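Local atomic coordinates of extracellular ligand-binding receptor (Sphaerobacter thermophilus, PDB entry 4ZPJ), a protein that probably binds a small molecule outside the cell and passes it to an ABC transporter, as a substrate-binding protein of the leucine-binding family. Residues A[177-185]-A[389-397]; A[193-202]-A[221-231]. All blocks are in the same frame, centred on the assembly; numbering follows the deposited sequence.

Contact 1 (A[177-185]-A[389-397])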
loop_
_atom_site.group_PDB
_atom_site.type_symbol
_atom_site.label_atom_id
_atom_site.label_comp_id
_atom_site.label_asym_id
_atom_site.label_seq_id
_atom_site.Cartn_x
_atom_site.Cartn_y
_atom_site.Cartn_z
ATOM N N GLN A 177 1.157 -6.982 -4.192
ATOM C CA GLN A 177 2.574 -6.794 -4.584
ATOM C C GLN A 177 3.540 -6.911 -3.390
ATOM O O GLN A 177 4.656 -7.326 -3.575
ATOM C CB GLN A 177 2.739 -5.434 -5.307
ATOM C CG GLN A 177 4.133 -5.062 -5.775
ATOM C CD GLN A 177 4.215 -3.754 -6.567
ATOM O OE1 GLN A 177 3.219 -3.122 -6.774
ATOM N NE2 GLN A 177 5.433 -3.356 -6.998
ATOM N N TYR A 178 3.128 -6.521 -2.181
ATOM C CA TYR A 178 4.007 -6.632 -1.043
ATOM C C TYR A 178 3.841 -7.965 -0.302
ATOM O O TYR A 178 4.738 -8.369 0.419
ATOM C CB TYR A 178 3.932 -5.399 -0.112
ATOM C CG TYR A 178 2.624 -5.112 0.453
ATOM C CD1 TYR A 178 2.140 -5.886 1.506
ATOM C CD2 TYR A 178 1.826 -4.074 -0.040
ATOM C CE1 TYR A 178 0.883 -5.667 2.022
ATOM C CE2 TYR A 178 0.580 -3.846 0.485
ATOM C CZ TYR A 178 0.119 -4.655 1.531
ATOM O OH TYR A 178 -1.087 -4.494 2.135
ATOM N N ASP A 179 2.746 -8.678 -0.562
ATOM C CA ASP A 179 2.567 -10.021 -0.058
ATOM C C ASP A 179 3.158 -11.151 -0.922
ATOM O O ASP A 179 3.522 -12.204 -0.403
ATOM C CB ASP A 179 1.077 -10.260 0.239
ATOM C CG ASP A 179 0.593 -9.390 1.402
ATOM O OD1 ASP A 179 1.425 -9.231 2.359
ATOM O OD2 ASP A 179 -0.570 -8.851 1.367
ATOM N N ALA A 180 3.251 -10.965 -2.218
ATOM C CA ALA A 180 3.677 -12.032 -3.083
ATOM C C ALA A 180 5.078 -12.541 -2.722
ATOM O O ALA A 180 5.284 -13.737 -2.731
ATOM C CB ALA A 180 3.657 -11.546 -4.500
ATOM N N PRO A 181 6.023 -11.666 -2.345
ATOM C CA PRO A 181 7.378 -12.222 -1.965
ATOM C C PRO A 181 7.361 -13.119 -0.746
ATOM O O PRO A 181 8.268 -13.956 -0.575
ATOM C CB PRO A 181 8.235 -10.955 -1.704
ATOM C CG PRO A 181 7.546 -9.901 -2.550
ATOM C CD PRO A 181 6.058 -10.187 -2.334
ATOM N N ALA A 182 6.311 -13.001 0.060
ATOM C CA ALA A 182 6.162 -13.883 1.210
ATOM C C ALA A 182 5.874 -15.284 0.784
ATOM O O ALA A 182 6.150 -16.229 1.520
ATOM C CB ALA A 182 5.077 -13.369 2.173
ATOM N N ALA A 183 5.387 -15.461 -0.427
ATOM C CA ALA A 183 5.122 -16.784 -0.954
ATOM C C ALA A 183 6.427 -17.423 -1.384
ATOM O O ALA A 183 6.635 -18.615 -1.160
ATOM C CB ALA A 183 4.192 -16.700 -2.136
ATOM N N ASP A 184 7.308 -16.634 -1.985
ATOM C CA ASP A 184 8.690 -17.118 -2.223
ATOM C C ASP A 184 9.365 -17.491 -0.935
ATOM O O ASP A 184 9.982 -18.525 -0.853
ATOM C CB ASP A 184 9.536 -16.062 -2.960
ATOM C CG ASP A 184 8.983 -15.794 -4.340
ATOM O OD1 ASP A 184 9.117 -16.656 -5.234
ATOM O OD2 ASP A 184 8.318 -14.779 -4.529
ATOM N N TYR A 185 9.258 -16.635 0.067
ATOM C CA TYR A 185 9.855 -16.922 1.353
ATOM C C TYR A 185 9.301 -18.212 1.947
ATOM O O TYR A 185 10.047 -19.004 2.497
ATOM C CB TYR A 185 9.575 -15.781 2.320
ATOM C CG TYR A 185 10.376 -15.856 3.586
ATOM C CD1 TYR A 185 11.714 -15.456 3.605
ATOM C CD2 TYR A 185 9.812 -16.345 4.750
ATOM C CE1 TYR A 185 12.458 -15.518 4.769
ATOM C CE2 TYR A 185 10.546 -16.430 5.915
ATOM C CZ TYR A 185 11.883 -16.032 5.910
ATOM O OH TYR A 185 12.638 -16.091 7.052
ATOM N N GLY A 389 3.743 1.626 -12.481
ATOM C CA GLY A 389 3.512 1.237 -11.098
ATOM C C GLY A 389 4.907 1.169 -10.492
ATOM O O GLY A 389 5.907 1.516 -11.157
ATOM N N PRO A 390 4.991 0.777 -9.220
ATOM C CA PRO A 390 6.240 0.820 -8.479
ATOM C C PRO A 390 7.157 -0.328 -8.721
ATOM O O PRO A 390 6.706 -1.439 -8.826
ATOM C CB PRO A 390 5.780 0.726 -7.026
ATOM C CG PRO A 390 4.389 1.129 -7.016
ATOM C CD PRO A 390 3.848 0.578 -8.313
ATOM N N VAL A 391 8.440 -0.032 -8.829
ATOM C CA VAL A 391 9.504 -0.999 -8.843
ATOM C C VAL A 391 10.296 -0.629 -7.564
ATOM O O VAL A 391 10.963 0.391 -7.493
ATOM C CB VAL A 391 10.397 -0.864 -10.075
ATOM C CG1 VAL A 391 11.578 -1.826 -10.014
ATOM C CG2 VAL A 391 9.619 -1.148 -11.345
ATOM N N THR A 392 10.179 -1.450 -6.539
ATOM C CA THR A 392 10.563 -1.045 -5.194
ATOM C C THR A 392 11.035 -2.221 -4.323
ATOM O O THR A 392 10.954 -3.404 -4.706
ATOM C CB THR A 392 9.352 -0.338 -4.580
ATOM O OG1 THR A 392 9.775 0.428 -3.465
ATOM C CG2 THR A 392 8.131 -1.343 -4.229
ATOM N N THR A 393 11.537 -1.902 -3.136
ATOM C CA THR A 393 12.108 -2.890 -2.251
ATOM C C THR A 393 10.957 -3.346 -1.344
ATOM O O THR A 393 10.312 -2.519 -0.731
ATOM C CB THR A 393 13.311 -2.293 -1.483
ATOM O OG1 THR A 393 14.384 -2.006 -2.406
ATOM C CG2 THR A 393 13.849 -3.238 -0.393
ATOM N N ILE A 394 10.650 -4.638 -1.323
ATOM C CA ILE A 394 9.653 -5.163 -0.409
ATOM C C ILE A 394 10.381 -5.726 0.823
ATOM O O ILE A 394 11.395 -6.371 0.652
ATOM C CB ILE A 394 8.834 -6.276 -1.057
ATOM C CG1 ILE A 394 8.129 -5.752 -2.315
ATOM C CG2 ILE A 394 7.850 -6.896 -0.060
ATOM C CD1 ILE A 394 7.161 -4.595 -2.044
ATOM N N LEU A 395 9.838 -5.482 2.038
ATOM C CA LEU A 395 10.437 -5.891 3.295
ATOM C C LEU A 395 9.722 -7.090 3.791
ATOM O O LEU A 395 8.506 -7.081 3.880
ATOM C CB LEU A 395 10.378 -4.785 4.354
ATOM C CG LEU A 395 11.009 -3.476 3.813
ATOM C CD1 LEU A 395 10.699 -2.253 4.655
ATOM C CD2 LEU A 395 12.481 -3.513 3.522
ATOM N N LEU A 396 10.462 -8.159 4.052
ATOM C CA LEU A 396 9.916 -9.283 4.779
ATOM C C LEU A 396 10.162 -9.094 6.267
ATOM O O LEU A 396 11.304 -9.024 6.694
ATOM C CB LEU A 396 10.587 -10.578 4.396
ATOM C CG LEU A 396 10.017 -11.430 3.292
ATOM C CD1 LEU A 396 10.694 -12.756 3.490
ATOM C CD2 LEU A 396 8.511 -11.645 3.312
ATOM N N CYS A 397 9.094 -9.133 7.043
ATOM C CA CYS A 397 9.158 -8.805 8.424
ATOM C C CYS A 397 8.568 -9.866 9.353
ATOM O O CYS A 397 7.829 -10.771 8.938
ATOM C CB CYS A 397 8.399 -7.536 8.635
ATOM S SG CYS A 397 9.187 -6.118 7.883
#

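Contact 2 (A[193-202]-A[221-231]). With ZN (zinc ion), chain G.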
loop_
_atom_site.group_PDB
_atom_site.type_symbol
_atom_site.label_atom_id
_atom_site.label_comp_id
_atom_site.label_asym_id
_atom_site.label_seq_id
_atom_site.Cartn_x
_atom_site.Cartn_y
_atom_site.Cartn_z
ATOM N N ARG A 193 5.013 -26.376 1.156
ATOM C CA ARG A 193 4.743 -26.906 -0.168
ATOM C C ARG A 193 3.296 -26.801 -0.556
ATOM O O ARG A 193 2.984 -26.740 -1.753
ATOM C CB ARG A 193 5.207 -28.374 -0.289
ATOM C CG ARG A 193 6.715 -28.532 -0.163
ATOM C CD ARG A 193 7.414 -27.817 -1.319
ATOM N NE ARG A 193 8.874 -27.833 -1.237
ATOM C CZ ARG A 193 9.663 -26.852 -0.769
ATOM N NH1 ARG A 193 9.182 -25.692 -0.282
ATOM N NH2 ARG A 193 10.981 -27.036 -0.802
ATOM N N ARG A 194 2.415 -26.811 0.435
ATOM C CA ARG A 194 0.981 -26.844 0.204
ATOM C C ARG A 194 0.365 -25.794 1.103
ATOM O O ARG A 194 0.600 -25.812 2.313
ATOM C CB ARG A 194 0.493 -28.242 0.589
ATOM C CG ARG A 194 0.578 -29.293 -0.522
ATOM C CD ARG A 194 1.036 -30.709 -0.089
ATOM N NE ARG A 194 0.397 -31.343 1.090
ATOM C CZ ARG A 194 0.923 -31.445 2.336
ATOM N NH1 ARG A 194 0.217 -32.051 3.288
ATOM N NH2 ARG A 194 2.130 -30.938 2.672
HETATM N N MSE A 195 -0.402 -24.858 0.572
HETATM C CA MSE A 195 -0.964 -23.805 1.439
HETATM C C MSE A 195 -2.431 -23.603 1.231
HETATM O O MSE A 195 -2.945 -23.952 0.174
HETATM C CB MSE A 195 -0.224 -22.481 1.258
HETATM C CG MSE A 195 1.186 -22.573 1.841
HETATM SE SE MSE A 195 2.142 -20.879 1.937
HETATM C CE MSE A 195 0.783 -19.799 2.913
ATOM N N VAL A 196 -3.087 -23.089 2.281
ATOM C CA VAL A 196 -4.460 -22.599 2.275
ATOM C C VAL A 196 -4.450 -21.086 2.253
ATOM O O VAL A 196 -3.620 -20.434 2.930
ATOM C CB VAL A 196 -5.228 -23.020 3.537
ATOM C CG1 VAL A 196 -6.633 -22.435 3.579
ATOM C CG2 VAL A 196 -5.346 -24.526 3.581
ATOM N N LEU A 197 -5.388 -20.521 1.503
ATOM C CA LEU A 197 -5.524 -19.077 1.397
ATOM C C LEU A 197 -6.833 -18.614 2.005
ATOM O O LEU A 197 -7.860 -19.258 1.843
ATOM C CB LEU A 197 -5.515 -18.656 -0.068
ATOM C CG LEU A 197 -4.356 -19.045 -0.965
ATOM C CD1 LEU A 197 -4.503 -18.360 -2.322
ATOM C CD2 LEU A 197 -3.070 -18.622 -0.284
ATOM N N HIS A 198 -6.798 -17.464 2.648
ATOM C CA HIS A 198 -7.962 -16.902 3.213
ATOM C C HIS A 198 -7.992 -15.413 3.058
ATOM O O HIS A 198 -6.966 -14.767 3.242
ATOM C CB HIS A 198 -8.012 -17.263 4.699
ATOM C CG HIS A 198 -8.972 -16.443 5.474
ATOM N ND1 HIS A 198 -10.331 -16.588 5.339
ATOM C CD2 HIS A 198 -8.781 -15.453 6.377
ATOM C CE1 HIS A 198 -10.939 -15.760 6.160
ATOM N NE2 HIS A 198 -10.023 -15.048 6.788
ATOM N N ALA A 199 -9.149 -14.858 2.706
ATOM C CA ALA A 199 -9.311 -13.408 2.640
ATOM C C ALA A 199 -10.682 -12.928 2.929
ATOM O O ALA A 199 -11.657 -13.659 2.757
ATOM C CB ALA A 199 -8.937 -12.897 1.265
ATOM N N ALA A 200 -10.765 -11.653 3.294
ATOM C CA ALA A 200 -12.037 -10.961 3.319
ATOM C C ALA A 200 -12.570 -10.978 1.898
ATOM O O ALA A 200 -11.790 -10.900 0.937
ATOM C CB ALA A 200 -11.855 -9.529 3.782
ATOM N N ASP A 201 -13.877 -11.064 1.766
ATOM C CA ASP A 201 -14.518 -11.272 0.471
ATOM C C ASP A 201 -14.799 -9.952 -0.198
ATOM O O ASP A 201 -15.948 -9.454 -0.186
ATOM C CB ASP A 201 -15.854 -12.005 0.653
ATOM C CG ASP A 201 -16.408 -12.592 -0.663
ATOM O OD1 ASP A 201 -15.844 -12.291 -1.760
ATOM O OD2 ASP A 201 -17.391 -13.384 -0.577
ATOM N N TYR A 202 -13.764 -9.380 -0.787
ATOM C CA TYR A 202 -13.942 -8.254 -1.692
ATOM C C TYR A 202 -12.802 -8.263 -2.728
ATOM O O TYR A 202 -11.907 -9.151 -2.710
ATOM C CB TYR A 202 -14.089 -6.922 -0.920
ATOM C CG TYR A 202 -12.821 -6.409 -0.216
ATOM C CD1 TYR A 202 -12.128 -7.212 0.702
ATOM C CD2 TYR A 202 -12.347 -5.115 -0.436
ATOM C CE1 TYR A 202 -11.002 -6.751 1.366
ATOM C CE2 TYR A 202 -11.208 -4.640 0.211
ATOM C CZ TYR A 202 -10.536 -5.471 1.112
ATOM O OH TYR A 202 -9.430 -5.063 1.786
ATOM N N GLY A 221 4.956 -24.588 -5.441
ATOM C CA GLY A 221 4.040 -24.956 -4.357
ATOM C C GLY A 221 2.647 -25.243 -4.880
ATOM O O GLY A 221 2.355 -25.047 -6.043
ATOM N N GLU A 222 1.754 -25.700 -4.026
ATOM C CA GLU A 222 0.356 -25.845 -4.469
ATOM C C GLU A 222 -0.634 -25.285 -3.420
ATOM O O GLU A 222 -0.363 -25.303 -2.237
ATOM C CB GLU A 222 0.038 -27.293 -4.975
ATOM C CG GLU A 222 -0.386 -27.367 -6.478
ATOM C CD GLU A 222 0.716 -27.680 -7.542
ATOM O OE1 GLU A 222 0.687 -27.073 -8.652
ATOM O OE2 GLU A 222 1.578 -28.570 -7.331
ATOM N N ILE A 223 -1.734 -24.735 -3.923
ATOM C CA ILE A 223 -2.812 -24.185 -3.133
ATOM C C ILE A 223 -3.914 -25.228 -3.087
ATOM O O ILE A 223 -4.446 -25.604 -4.118
ATOM C CB ILE A 223 -3.388 -22.906 -3.789
ATOM C CG1 ILE A 223 -2.285 -21.857 -3.949
ATOM C CG2 ILE A 223 -4.580 -22.357 -2.985
ATOM C CD1 ILE A 223 -1.622 -21.467 -2.671
ATOM N N VAL A 224 -4.252 -25.666 -1.886
ATOM C CA VAL A 224 -5.248 -26.682 -1.687
ATOM C C VAL A 224 -6.701 -26.144 -1.509
ATOM O O VAL A 224 -7.634 -26.868 -1.796
ATOM C CB VAL A 224 -4.860 -27.591 -0.475
ATOM C CG1 VAL A 224 -3.452 -28.164 -0.638
ATOM C CG2 VAL A 224 -4.992 -26.845 0.859
ATOM N N ASP A 225 -6.901 -24.934 -0.979
ATOM C CA ASP A 225 -8.265 -24.344 -0.853
ATOM C C ASP A 225 -8.183 -22.856 -0.646
ATOM O O ASP A 225 -7.151 -22.369 -0.220
ATOM C CB ASP A 225 -9.077 -24.947 0.325
ATOM C CG ASP A 225 -10.631 -24.843 0.113
ATOM O OD1 ASP A 225 -11.042 -24.043 -0.745
ATOM O OD2 ASP A 225 -11.445 -25.560 0.771
ATOM N N GLU A 226 -9.271 -22.151 -0.976
ATOM C CA GLU A 226 -9.459 -20.723 -0.687
ATOM C C GLU A 226 -10.692 -20.611 0.193
ATOM O O GLU A 226 -11.737 -21.159 -0.132
ATOM C CB GLU A 226 -9.713 -19.915 -1.965
ATOM C CG GLU A 226 -8.669 -20.067 -3.080
ATOM C CD GLU A 226 -8.882 -19.099 -4.266
ATOM O OE1 GLU A 226 -8.093 -19.177 -5.246
ATOM O OE2 GLU A 226 -9.828 -18.263 -4.252
ATOM N N VAL A 227 -10.558 -19.908 1.310
ATOM C CA VAL A 227 -11.652 -19.638 2.195
ATOM C C VAL A 227 -11.846 -18.125 2.339
ATOM O O VAL A 227 -10.968 -17.345 2.774
ATOM C CB VAL A 227 -11.440 -20.255 3.592
ATOM C CG1 VAL A 227 -12.668 -20.011 4.482
ATOM C CG2 VAL A 227 -11.178 -21.751 3.492
ATOM N N VAL A 228 -13.045 -17.722 2.038
ATOM C CA VAL A 228 -13.394 -16.350 2.053
ATOM C C VAL A 228 -14.436 -16.076 3.154
ATOM O O VAL A 228 -15.261 -16.938 3.480
ATOM C CB VAL A 228 -13.827 -16.018 0.643
ATOM C CG1 VAL A 228 -15.113 -15.250 0.620
ATOM C CG2 VAL A 228 -12.664 -15.313 -0.067
ATOM N N ALA A 229 -14.354 -14.888 3.755
ATOM C CA ALA A 229 -15.245 -14.482 4.837
ATOM C C ALA A 229 -15.815 -13.110 4.528
ATOM O O ALA A 229 -15.061 -12.280 4.065
ATOM C CB ALA A 229 -14.467 -14.442 6.136
ATOM N N PRO A 230 -17.145 -12.872 4.751
ATOM C CA PRO A 230 -17.652 -11.535 4.378
ATOM C C PRO A 230 -16.944 -10.406 5.097
ATOM O O PRO A 230 -16.467 -10.571 6.221
ATOM C CB PRO A 230 -19.118 -11.551 4.820
ATOM C CG PRO A 230 -19.479 -12.997 4.997
ATOM C CD PRO A 230 -18.194 -13.722 5.338
ATOM N N ILE A 231 -16.936 -9.238 4.478
ATOM C CA ILE A 231 -16.520 -8.039 5.172
ATOM C C ILE A 231 -17.365 -7.889 6.432
ATOM O O ILE A 231 -18.574 -8.129 6.362
ATOM C CB ILE A 231 -16.753 -6.769 4.334
ATOM C CG1 ILE A 231 -16.014 -6.829 3.004
ATOM C CG2 ILE A 231 -16.312 -5.541 5.132
ATOM C CD1 ILE A 231 -14.619 -6.343 3.119
HETATM ZN ZN ZN G . -15.881 -12.687 -3.675
HETATM O O HOH W 1 -16.358 -10.585 -4.283
HETATM O O HOH W 2 -16.242 -14.611 -3.282
#

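Contact 1 (A[177-185]-A[389-397])
Helix 180-188 and the residues leading into it pack across strand 390-401 of the antiparallel sheet, with Tyr178, Pro181 and Ala182 lying over Ile394 and Leu396. The local axes approach to 9.1 Å at a crossing angle of -54°, so the helix lies aslant over the strand. Ile394 faces Tyr178 and Pro181 with both of its branches. Its CG2, placed anti to the backbone N, lies 3.9 Å from Pro181 CG. Its CD1 comes to 3.8 Å from Tyr178 CB. The Tyr178 ring itself leads away from the strand and meets Phe173 edge-to-face. Farther along the strand, Leu396 CD2 rests 4.0 Å from Ala182 CB. The modelled approach of Leu396 CD1 to the Tyr185 ring is too close to be trusted.

The polar link lies at the beginning of the strand. Gln177 extends fully, with CG anti to its backbone N (chi1 180°), and NE2 donates to Pro390 O at 2.9 Å. That oxygen lies close to the amide plane of Gln177, but the donor stands above the carbonyl plane. NE2 also bonds to Phe418 O and OE1 accepts from Ala174 N, which together fix the rotation of the amide. The chemistry thus divides in two: a buried carboxamide with both ends satisfied ties down the strand start, and aliphatic carbons of Ile394 and Leu396 against Pro181, Ala182 and Tyr178 CB make up the rest.

Contact 2 (A[193-202]-A[221-231])
Val227 O is gripped by two donors that reach it from opposite faces of its carbonyl plane: His198 ND1 at 2.7 Å and the backbone Ala199 N at 3.1 Å. The imidazole bond is bent (134° at the hydrogen), with ND1 well above the carbonyl plane. Having CG anti to the backbone N (chi1 164°) lays the His198 ring alongside the neighbouring strand, where Ala229 CB meets its edge 3.8 Å from CE1. The far nitrogen, NE2, is hydrogen-bonded to His257, and Phe266 stacks on the ring. A leucine in place of His198 would probably leave Val227 O with the Ala199 N-H alone and His257 without this partner.

Backbone hydrogen bonds link the two strands along their length, but Met195 pairs with Ile223 and Leu197 with Glu226, which leaves one extra residue on the second strand. This is a beta bulge at Val224, whose psi of -29° departs from the extended range. Its CG2 turns to Val196 CG2, 3.6 Å away. On the other side of the sheet Leu197 CG packs against Ile223 CG2 at 3.9 Å.

Next to Ala200, Asp201 OD1 binds the zinc ion at 2.0 Å, joined by two waters and His206. Ile231 CD1 sits over a face of the Tyr202 ring, 4.0 Å from its centroid, a CH-pi contact. Two parallel strands joined through helix 203-218 make a beta-alpha-beta crossover, here at the margin of the four-stranded parallel sheet, as expected in a lobe of the periplasmic binding protein fold.

How the contacts relate
From the N terminus the chain first builds the mixed sheet ending at strand 168-170, then reaches 177-185, the first half of contact 1. Helix 180-188 leads directly into strand 194-200, and after helix 203-218 strand 222-229 closes contact 2, a loop of only 18 intervening residues. The chain then runs through the rest of the parallel sheet, several helices and the first strands of the antiparallel sheet before 389-397 completes contact 1, with 203 residues between its segments. Contact 2 therefore falls wholly within that long loop, without crossing it. Contact 2 joins the edge strand 222-229 to its inner neighbour 194-200, whereas contact 1 ties the helix leading into that sheet to the antiparallel one.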